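Local coordinates for protein mannitol dehydrogenase (Pseudomonas fluorescens, PDB 1LJ8) that probably catalyses the NAD-dependent interconversion of mannitol and fructose, as a long-chain dehydrogenase with a Rossmann-type nucleotide-binding domain, at residues Gly35-Ala40 with Arg231-Thr236; Leu85-Asp90 with Val256-Phe261. All coordinates share one frame; numbering follows the deposited sequence.

The two contacts lie side by side in the Rossmann region, their centres about 9 Å apart. Contact 1 touches NAD directly, joining the turn and short helix that receive the diphosphate to the loop that holds the nicotinamide amide. Contact 2 is the strand pairing behind it, where 256-258 closes one edge of the large sheet. Polar links fasten them together, among them a salt bridge from Arg-231 NH2 to Glu-87 OE2 at 2.8 Å and a probable hydrogen bond from Ile-232 N to Glu-259 OE1 at 2.8 Å. Apolar packing adds to this, with Val-256 lying against Ala-40 and Thr-233. The strand pair of contact 2 thus forms a second shell to the cofactor site.

Contact 1. Residues Gly35-Ala40 with Arg231-Thr236; sequences GGFHRA and RITPMT. With NAD (nicotinamide-adenine-dinucleotide), chain B.
Phe-37 and Thr-233 meet around the nicotinamide of NAD. With CG anti to the backbone N (chi1 -173°), the Phe-37 ring slides beneath the pyridine ring, C5N lying 3.4 Å above its centre, while Thr-233 OG1 sits in the ring plane at the edge, 3.8 Å from Phe-37 CD1. The backbone of Thr-233 grips the carboxamide at both ends: its N donates to NAD O7N (2.8 Å), and NAD N7N donates to its O (3.1 Å). On the helix side, Gly-36 N and Phe-37 N donate to the diphosphate oxygens O2A and O2N respectively. Thr-233 CG2 packs on Gly-36 C at 3.5 Å, so close that a beta carbon on Gly-36 would crowd the methyl. Farther out, Thr-233 OG1 donates to Arg-231 O from above the carbonyl plane, and Arg-231 NH1 donates to Ala-40 O (2.8 Å, 160°), which lies in the guanidinium plane. Arg-231 NE is occupied by Glu-259 O. Since Phe-37 covers one nicotinamide face and two hydrogen bonds to the backbone of Thr-233 restrict rotation of the carboxamide, the geometry is consistent with hydride transfer at C4N through the opposite face.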
ATOM      1  N   GLY A  35      -7.784   6.111   1.315  1.00 13.33           N
ATOM      2  CA  GLY A  35      -8.282   4.825   1.768  1.00 12.25           C
ATOM      3  C   GLY A  35      -8.012   4.716   3.257  1.00 13.93           C
ATOM      4  O   GLY A  35      -8.122   5.724   4.002  1.00 14.64           O
ATOM      5  N   GLY A  36      -7.669   3.506   3.694  1.00 11.14           N
ATOM      6  CA  GLY A  36      -7.368   3.334   5.100  1.00 10.37           C
ATOM      7  C   GLY A  36      -5.973   3.804   5.473  1.00 11.78           C
ATOM      8  O   GLY A  36      -5.782   4.566   6.423  1.00 11.07           O
ATOM      9  N   PHE A  37      -4.969   3.376   4.717  1.00 10.56           N
ATOM     10  CA  PHE A  37      -3.596   3.711   5.105  1.00 10.93           C
ATOM     11  C   PHE A  37      -3.293   5.191   5.182  1.00 10.98           C
ATOM     12  O   PHE A  37      -2.654   5.662   6.122  1.00 10.44           O
ATOM     13  CB  PHE A  37      -2.576   3.034   4.164  1.00 10.74           C
ATOM     14  CG  PHE A  37      -1.161   3.217   4.616  1.00 11.40           C
ATOM     15  CD1 PHE A  37      -0.735   2.723   5.865  1.00 11.67           C
ATOM     16  CD2 PHE A  37      -0.277   3.932   3.841  1.00 11.52           C
ATOM     17  CE1 PHE A  37       0.595   2.969   6.308  1.00 11.73           C
ATOM     18  CE2 PHE A  37       1.039   4.188   4.252  1.00 11.63           C
ATOM     19  CZ  PHE A  37       1.482   3.707   5.494  1.00 11.69           C
ATOM     20  N   HIS A  38      -3.767   5.950   4.207  1.00 10.24           N
ATOM     21  CA  HIS A  38      -3.518   7.387   4.268  1.00 11.03           C
ATOM     22  C   HIS A  38      -4.040   7.963   5.575  1.00 11.01           C
ATOM     23  O   HIS A  38      -3.391   8.777   6.231  1.00 12.00           O
ATOM     24  CB  HIS A  38      -4.255   8.127   3.120  1.00 12.14           C
ATOM     25  CG  HIS A  38      -4.291   9.608   3.322  1.00 12.06           C
ATOM     26  ND1 HIS A  38      -3.152  10.387   3.229  1.00 10.18           N
ATOM     27  CD2 HIS A  38      -5.298  10.439   3.693  1.00 12.19           C
ATOM     28  CE1 HIS A  38      -3.462  11.637   3.543  1.00 12.58           C
ATOM     29  NE2 HIS A  38      -4.754  11.695   3.831  1.00 12.82           N
ATOM     30  N   ARG A  39      -5.236   7.528   5.953  1.00 11.01           N
ATOM     31  CA  ARG A  39      -5.864   8.056   7.149  1.00 10.68           C
ATOM     32  C   ARG A  39      -5.194   7.623   8.446  1.00 12.03           C
ATOM     33  O   ARG A  39      -5.159   8.400   9.419  1.00 12.99           O
ATOM     34  CB  ARG A  39      -7.359   7.625   7.176  1.00 11.32           C
ATOM     35  CG  ARG A  39      -8.118   8.202   5.935  1.00  8.81           C
ATOM     36  CD  ARG A  39      -9.629   8.075   6.172  1.00  9.33           C
ATOM     37  NE  ARG A  39     -10.010   6.655   6.233  1.00 12.45           N
ATOM     38  CZ  ARG A  39     -11.064   6.197   6.919  1.00 11.62           C
ATOM     39  NH1 ARG A  39     -11.835   7.056   7.597  1.00 12.76           N
ATOM     40  NH2 ARG A  39     -11.335   4.874   6.937  1.00 12.64           N
ATOM     41  N   ALA A  40      -4.691   6.396   8.473  1.00 10.99           N
ATOM     42  CA  ALA A  40      -4.048   5.873   9.700  1.00 11.56           C
ATOM     43  C   ALA A  40      -2.604   6.316   9.845  1.00 11.74           C
ATOM     44  O   ALA A  40      -2.014   6.156  10.940  1.00 12.26           O
ATOM     45  CB  ALA A  40      -4.071   4.324   9.667  1.00 12.03           C
ATOM     46  N   ARG A 231       2.419   0.885   8.787  1.00 12.48           N
ATOM     47  CA  ARG A 231       1.352   0.817   9.800  1.00 11.51           C
ATOM     48  C   ARG A 231       0.282  -0.103   9.238  1.00 13.25           C
ATOM     49  O   ARG A 231      -0.386   0.245   8.260  1.00 11.99           O
ATOM     50  CB  ARG A 231       0.730   2.182  10.169  1.00 12.00           C
ATOM     51  CG  ARG A 231      -0.286   1.976  11.333  1.00 13.28           C
ATOM     52  CD  ARG A 231      -0.857   3.307  11.841  1.00 12.28           C
ATOM     53  NE  ARG A 231      -1.002   3.187  13.296  1.00 12.90           N
ATOM     54  CZ  ARG A 231      -1.341   4.177  14.107  1.00 13.72           C
ATOM     55  NH1 ARG A 231      -1.615   5.382  13.622  1.00 10.90           N
ATOM     56  NH2 ARG A 231      -1.304   3.976  15.439  1.00 14.38           N
ATOM     57  N   ILE A 232       0.148  -1.286   9.835  1.00 11.71           N
ATOM     58  CA  ILE A 232      -0.829  -2.282   9.362  1.00 11.17           C
ATOM     59  C   ILE A 232      -2.222  -1.702   9.547  1.00 11.35           C
ATOM     60  O   ILE A 232      -2.656  -1.360  10.656  1.00 11.59           O
ATOM     61  CB  ILE A 232      -0.644  -3.619  10.090  1.00 12.61           C
ATOM     62  CG1 ILE A 232       0.703  -4.252   9.638  1.00 13.20           C
ATOM     63  CG2 ILE A 232      -1.785  -4.577   9.746  1.00 14.29           C
ATOM     64  CD1 ILE A 232       1.194  -5.364  10.659  1.00 12.29           C
ATOM     65  N   THR A 233      -2.936  -1.637   8.426  1.00 10.55           N
ATOM     66  CA  THR A 233      -4.249  -0.988   8.405  1.00 11.13           C
ATOM     67  C   THR A 233      -5.255  -1.872   7.677  1.00 11.02           C
ATOM     68  O   THR A 233      -5.346  -1.883   6.440  1.00 10.94           O
ATOM     69  CB  THR A 233      -4.118   0.417   7.705  1.00 10.66           C
ATOM     70  OG1 THR A 233      -3.121   1.224   8.390  1.00 12.11           O
ATOM     71  CG2 THR A 233      -5.507   1.167   7.711  1.00  9.31           C
ATOM     72  N   PRO A 234      -6.002  -2.661   8.424  1.00 11.14           N
ATOM     73  CA  PRO A 234      -7.000  -3.554   7.816  1.00 11.02           C
ATOM     74  C   PRO A 234      -8.122  -2.743   7.102  1.00 12.13           C
ATOM     75  O   PRO A 234      -8.216  -1.510   7.273  1.00 10.97           O
ATOM     76  CB  PRO A 234      -7.613  -4.274   9.030  1.00 12.13           C
ATOM     77  CG  PRO A 234      -6.476  -4.241  10.084  1.00 12.05           C
ATOM     78  CD  PRO A 234      -5.870  -2.870   9.897  1.00 10.88           C
HETATM   79  N   MSE A 235      -8.974  -3.467   6.372  1.00 11.63           N
HETATM   80  CA  MSE A 235     -10.163  -2.871   5.754  1.00 14.65           C
HETATM   81  C   MSE A 235     -11.176  -2.692   6.875  1.00 13.83           C
HETATM   82  O   MSE A 235     -11.200  -3.475   7.842  1.00 15.29           O
HETATM   83  CB  MSE A 235     -10.772  -3.807   4.687  1.00 14.99           C
HETATM   84  CG  MSE A 235      -9.772  -4.229   3.634  1.00 19.39           C
HETATM   85 SE   MSE A 235     -10.723  -5.304   2.298  1.00 31.17          SE
HETATM   86  CE  MSE A 235     -11.066  -6.892   3.410  1.00 20.76           C
ATOM     87  N   THR A 236     -11.975  -1.633   6.799  1.00 12.98           N
ATOM     88  CA  THR A 236     -12.972  -1.425   7.825  1.00 14.44           C
ATOM     89  C   THR A 236     -14.184  -2.273   7.438  1.00 16.98           C
ATOM     90  O   THR A 236     -15.016  -1.880   6.664  1.00 16.54           O
ATOM     91  CB  THR A 236     -13.360   0.057   7.921  1.00 16.05           C
ATOM     92  OG1 THR A 236     -12.224   0.776   8.453  1.00 16.73           O
ATOM     93  CG2 THR A 236     -14.593   0.254   8.863  1.00 16.23           C
TER
HETATM   94  PA  NAD B1500      -7.697   1.033   0.226  1.00 13.45           P
HETATM   95  O1A NAD B1500      -8.244  -0.039  -0.566  1.00 14.98           O
HETATM   96  O2A NAD B1500      -8.318   1.504   1.497  1.00 12.44           O
HETATM   97  O5B NAD B1500      -7.554   2.354  -0.659  1.00 14.96           O
HETATM   98  C5B NAD B1500      -6.833   2.299  -1.928  1.00 16.33           C
HETATM   99  C4B NAD B1500      -7.090   3.725  -2.457  1.00 17.10           C
HETATM  100  O4B NAD B1500      -6.355   3.836  -3.746  1.00 17.37           O
HETATM  101  C3B NAD B1500      -8.564   4.043  -2.892  1.00 16.09           C
HETATM  102  O3B NAD B1500      -8.779   5.434  -2.592  1.00 16.04           O
HETATM  103  C2B NAD B1500      -8.557   3.735  -4.397  1.00 18.74           C
HETATM  104  O2B NAD B1500      -9.595   4.398  -5.108  1.00 20.22           O
HETATM  105  C1B NAD B1500      -7.203   4.293  -4.794  1.00 16.89           C
HETATM  106  N9A NAD B1500      -6.669   3.797  -6.022  1.00 16.81           N
HETATM  107  C8A NAD B1500      -6.532   2.511  -6.507  1.00 16.37           C
HETATM  108  N7A NAD B1500      -5.945   2.476  -7.681  1.00 16.65           N
HETATM  109  C5A NAD B1500      -5.689   3.808  -7.970  1.00 16.72           C
HETATM  110  C6A NAD B1500      -5.061   4.363  -9.091  1.00 15.10           C
HETATM  111  N6A NAD B1500      -4.557   3.684 -10.122  1.00 17.97           N
HETATM  112  N1A NAD B1500      -4.942   5.745  -9.146  1.00 15.92           N
HETATM  113  C2A NAD B1500      -5.422   6.556  -8.119  1.00 17.07           C
HETATM  114  N3A NAD B1500      -6.029   6.026  -6.987  1.00 18.60           N
HETATM  115  C4A NAD B1500      -6.138   4.632  -6.972  1.00 17.29           C
HETATM  116  O3  NAD B1500      -6.184   0.633   0.492  1.00 12.18           O
HETATM  117  PN  NAD B1500      -5.167   1.039   1.668  1.00 12.57           P
HETATM  118  O1N NAD B1500      -5.227   0.021   2.722  1.00 13.89           O
HETATM  119  O2N NAD B1500      -5.462   2.425   2.039  1.00 13.14           O
HETATM  120  O5D NAD B1500      -3.762   0.870   0.972  1.00 11.96           O
HETATM  121  C5D NAD B1500      -3.444   1.769  -0.082  1.00 11.80           C
HETATM  122  C4D NAD B1500      -1.994   1.661  -0.271  1.00 12.93           C
HETATM  123  O4D NAD B1500      -1.215   2.219   0.807  1.00 12.22           O
HETATM  124  C3D NAD B1500      -1.379   0.240  -0.537  1.00 13.01           C
HETATM  125  O3D NAD B1500      -1.619  -0.217  -1.863  1.00 11.71           O
HETATM  126  C2D NAD B1500       0.073   0.409  -0.136  1.00 11.01           C
HETATM  127  O2D NAD B1500       0.865   0.856  -1.229  1.00 10.34           O
HETATM  128  C1D NAD B1500       0.006   1.454   1.006  1.00 12.25           C
HETATM  129  N1N NAD B1500       0.053   0.877   2.364  1.00 11.57           N
HETATM  130  C2N NAD B1500      -1.010   0.203   2.994  1.00 10.99           C
HETATM  131  C3N NAD B1500      -0.776  -0.357   4.223  1.00 13.12           C
HETATM  132  C7N NAD B1500      -1.918  -1.130   4.909  1.00 13.05           C
HETATM  133  O7N NAD B1500      -1.622  -1.795   5.913  1.00 10.18           O
HETATM  134  N7N NAD B1500      -3.133  -1.148   4.405  1.00 10.98           N
HETATM  135  C4N NAD B1500       0.555  -0.275   4.862  1.00 13.42           C
HETATM  136  C5N NAD B1500       1.588   0.451   4.195  1.00 12.27           C
HETATM  137  C6N NAD B1500       1.359   1.045   2.922  1.00 10.18           C

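Contact 2. Residues Leu85-Asp90 with Val256-Phe261; sequences LYELGD and VVCEPF
Leu-85 carries CG anti to its own amide nitrogen (chi1 -177°), which lays it beside Val-256, while Cys-258 has SG turned between backbone N and carbonyl carbon (chi1 54°), bringing the sulfur up to the same leucine. Leu-85 CG therefore lies 3.9 Å from Cys-258 SG and 4.0 Å from Val-256 CG1, against two side chains two residues apart on the adjacent strand. An alanine in place of Leu-85 is likely to open a gap beside the sulfur and the valine methyl, taking away part of their apolar cover. Glu-87 extends on this same face, its CG passing Cys-258 SG at 4.2 Å. Across the sheet, Val-257 CG1 meets Tyr-86 CD2, and the side chains of Leu-88 and Val-257 cross obliquely, with CD1 of Leu-88 3.9 Å from CB of Val-257; Leu-88 CD2 in turn lies over the rim of one face of the Tyr-86 ring. The helix 238-248 packs against Tyr-86 and Leu-88.

Three backbone bonds join the strands: Tyr-86 N to Val-256 O (2.9 Å), Cys-258 N to Tyr-86 O at a longer 3.3 Å, and Leu-88 N to Cys-258 O. Beyond them, Pro-260 CD rests 3.3 Å from Leu-88 O as the strands end. This pairing of parallel strands, with axes 25° apart, adds 256-258 as the outermost strand beside 83-87, extending the mixed sheet of the Rossmann-type domain.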
ATOM      1  N   LEU A  85      -9.961   7.153  14.407  1.00 11.66           N
ATOM      2  CA  LEU A  85      -8.795   6.289  14.271  1.00 11.73           C
ATOM      3  C   LEU A  85      -8.947   5.344  15.478  1.00 13.15           C
ATOM      4  O   LEU A  85      -8.933   5.789  16.633  1.00 13.77           O
ATOM      5  CB  LEU A  85      -7.520   7.091  14.353  1.00 12.02           C
ATOM      6  CG  LEU A  85      -6.305   6.155  14.142  1.00 14.66           C
ATOM      7  CD1 LEU A  85      -5.304   6.778  13.201  1.00 16.08           C
ATOM      8  CD2 LEU A  85      -5.695   5.892  15.476  1.00 18.20           C
ATOM      9  N   TYR A  86      -9.094   4.053  15.216  1.00 14.05           N
ATOM     10  CA  TYR A  86      -9.351   3.067  16.274  1.00 13.75           C
ATOM     11  C   TYR A  86      -8.187   2.085  16.281  1.00 15.04           C
ATOM     12  O   TYR A  86      -8.130   1.175  15.439  1.00 14.26           O
ATOM     13  CB  TYR A  86     -10.674   2.382  15.930  1.00 14.72           C
ATOM     14  CG  TYR A  86     -11.239   1.370  16.924  1.00 15.59           C
ATOM     15  CD1 TYR A  86     -10.829   1.358  18.251  1.00 16.99           C
ATOM     16  CD2 TYR A  86     -12.225   0.467  16.524  1.00 16.02           C
ATOM     17  CE1 TYR A  86     -11.418   0.432  19.203  1.00 17.83           C
ATOM     18  CE2 TYR A  86     -12.813  -0.437  17.449  1.00 17.43           C
ATOM     19  CZ  TYR A  86     -12.397  -0.430  18.774  1.00 17.62           C
ATOM     20  OH  TYR A  86     -13.002  -1.282  19.688  1.00 20.14           O
ATOM     21  N   GLU A  87      -7.277   2.265  17.241  1.00 14.32           N
ATOM     22  CA  GLU A  87      -6.100   1.396  17.351  1.00 16.19           C
ATOM     23  C   GLU A  87      -6.478   0.091  18.028  1.00 17.25           C
ATOM     24  O   GLU A  87      -7.193   0.093  19.012  1.00 16.40           O
ATOM     25  CB  GLU A  87      -4.974   2.096  18.153  1.00 16.88           C
ATOM     26  CG  GLU A  87      -4.388   3.359  17.466  1.00 19.30           C
ATOM     27  CD  GLU A  87      -3.323   4.041  18.304  1.00 21.30           C
ATOM     28  OE1 GLU A  87      -3.282   3.752  19.530  1.00 22.43           O
ATOM     29  OE2 GLU A  87      -2.555   4.880  17.744  1.00 21.71           O
ATOM     30  N   LEU A  88      -6.032  -1.034  17.472  1.00 18.05           N
ATOM     31  CA  LEU A  88      -6.357  -2.343  18.043  1.00 17.92           C
ATOM     32  C   LEU A  88      -5.065  -3.134  18.257  1.00 18.64           C
ATOM     33  O   LEU A  88      -4.278  -3.277  17.339  1.00 17.56           O
ATOM     34  CB  LEU A  88      -7.283  -3.095  17.095  1.00 16.83           C
ATOM     35  CG  LEU A  88      -8.642  -2.442  16.794  1.00 19.24           C
ATOM     36  CD1 LEU A  88      -9.259  -3.076  15.522  1.00 18.09           C
ATOM     37  CD2 LEU A  88      -9.540  -2.614  17.997  1.00 19.67           C
ATOM     38  N   GLY A  89      -4.841  -3.605  19.482  1.00 20.02           N
ATOM     39  CA  GLY A  89      -3.627  -4.369  19.776  1.00 20.48           C
ATOM     40  C   GLY A  89      -3.814  -5.225  21.043  1.00 24.33           C
ATOM     41  O   GLY A  89      -4.747  -4.979  21.804  1.00 22.76           O
ATOM     42  N   ASP A  90      -2.933  -6.210  21.262  1.00 26.26           N
ATOM     43  CA  ASP A  90      -3.011  -7.109  22.425  1.00 31.06           C
ATOM     44  C   ASP A  90      -2.196  -6.642  23.616  1.00 36.20           C
ATOM     45  O   ASP A  90      -2.659  -6.687  24.754  1.00 38.12           O
ATOM     46  CB  ASP A  90      -2.474  -8.500  22.086  1.00 28.14           C
ATOM     47  CG  ASP A  90      -3.185  -9.147  20.955  1.00 25.10           C
ATOM     48  OD1 ASP A  90      -4.361  -8.813  20.676  1.00 21.89           O
ATOM     49  OD2 ASP A  90      -2.561 -10.043  20.352  1.00 25.09           O
ATOM     50  N   VAL A 256     -11.201   4.288  10.688  1.00 11.01           N
ATOM     51  CA  VAL A 256     -10.021   3.568  10.166  1.00  9.75           C
ATOM     52  C   VAL A 256      -9.485   2.759  11.360  1.00 13.21           C
ATOM     53  O   VAL A 256      -9.429   3.274  12.482  1.00 12.89           O
ATOM     54  CB  VAL A 256      -8.917   4.493   9.602  1.00 10.52           C
ATOM     55  CG1 VAL A 256      -8.295   5.417  10.701  1.00 11.85           C
ATOM     56  CG2 VAL A 256      -7.783   3.599   8.960  1.00  9.71           C
ATOM     57  N   VAL A 257      -9.187   1.479  11.134  1.00 11.93           N
ATOM     58  CA  VAL A 257      -8.646   0.650  12.217  1.00 12.75           C
ATOM     59  C   VAL A 257      -7.177   0.374  11.873  1.00 12.84           C
ATOM     60  O   VAL A 257      -6.823   0.256  10.683  1.00 11.44           O
ATOM     61  CB  VAL A 257      -9.413  -0.713  12.365  1.00 15.79           C
ATOM     62  CG1 VAL A 257     -10.824  -0.443  12.935  1.00 15.24           C
ATOM     63  CG2 VAL A 257      -9.508  -1.436  11.044  1.00 18.18           C
ATOM     64  N   CYS A 258      -6.330   0.246  12.896  1.00 12.93           N
ATOM     65  CA  CYS A 258      -4.894   0.050  12.620  1.00 12.10           C
ATOM     66  C   CYS A 258      -4.213  -0.416  13.888  1.00 13.95           C
ATOM     67  O   CYS A 258      -4.782  -0.316  14.983  1.00 12.66           O
ATOM     68  CB  CYS A 258      -4.257   1.394  12.185  1.00 11.22           C
ATOM     69  SG  CYS A 258      -4.515   2.798  13.355  1.00 14.33           S
ATOM     70  N   GLU A 259      -3.012  -0.982  13.734  1.00 13.40           N
ATOM     71  CA  GLU A 259      -2.243  -1.431  14.887  1.00 14.18           C
ATOM     72  C   GLU A 259      -1.637  -0.233  15.607  1.00 13.24           C
ATOM     73  O   GLU A 259      -1.549   0.843  15.066  1.00 13.96           O
ATOM     74  CB  GLU A 259      -1.095  -2.347  14.439  1.00 12.10           C
ATOM     75  CG  GLU A 259      -0.156  -1.633  13.507  1.00 13.34           C
ATOM     76  CD  GLU A 259       1.102  -2.420  13.131  1.00 15.68           C
ATOM     77  OE1 GLU A 259       1.664  -2.085  12.074  1.00 13.49           O
ATOM     78  OE2 GLU A 259       1.560  -3.328  13.879  1.00 14.54           O
ATOM     79  N   PRO A 260      -1.191  -0.431  16.849  1.00 14.27           N
ATOM     80  CA  PRO A 260      -0.575   0.652  17.633  1.00 15.58           C
ATOM     81  C   PRO A 260       0.743   1.108  17.013  1.00 13.03           C
ATOM     82  O   PRO A 260       1.056   2.299  17.000  1.00 15.00           O
ATOM     83  CB  PRO A 260      -0.323   0.012  19.028  1.00 16.81           C
ATOM     84  CG  PRO A 260      -1.207  -1.184  19.064  1.00 18.04           C
ATOM     85  CD  PRO A 260      -1.427  -1.643  17.645  1.00 16.88           C
ATOM     86  N   PHE A 261       1.536   0.167  16.521  1.00 14.55           N
ATOM     87  CA  PHE A 261       2.825   0.509  15.910  1.00 15.87           C
ATOM     88  C   PHE A 261       2.624   1.412  14.665  1.00 15.76           C
ATOM     89  O   PHE A 261       1.695   1.198  13.888  1.00 16.57           O
ATOM     90  CB  PHE A 261       3.564  -0.739  15.431  1.00 16.71           C
ATOM     91  CG  PHE A 261       4.899  -0.430  14.786  1.00 19.45           C
ATOM     92  CD1 PHE A 261       6.007  -0.121  15.568  1.00 21.81           C
ATOM     93  CD2 PHE A 261       5.024  -0.401  13.397  1.00 17.90           C
ATOM     94  CE1 PHE A 261       7.240   0.216  14.970  1.00 24.62           C
ATOM     95  CE2 PHE A 261       6.257  -0.054  12.788  1.00 20.42           C
ATOM     96  CZ  PHE A 261       7.350   0.247  13.565  1.00 22.01           C
TER
HETATM   97  O   HOH W   1       0.379   4.158  18.745  1.00 31.59           O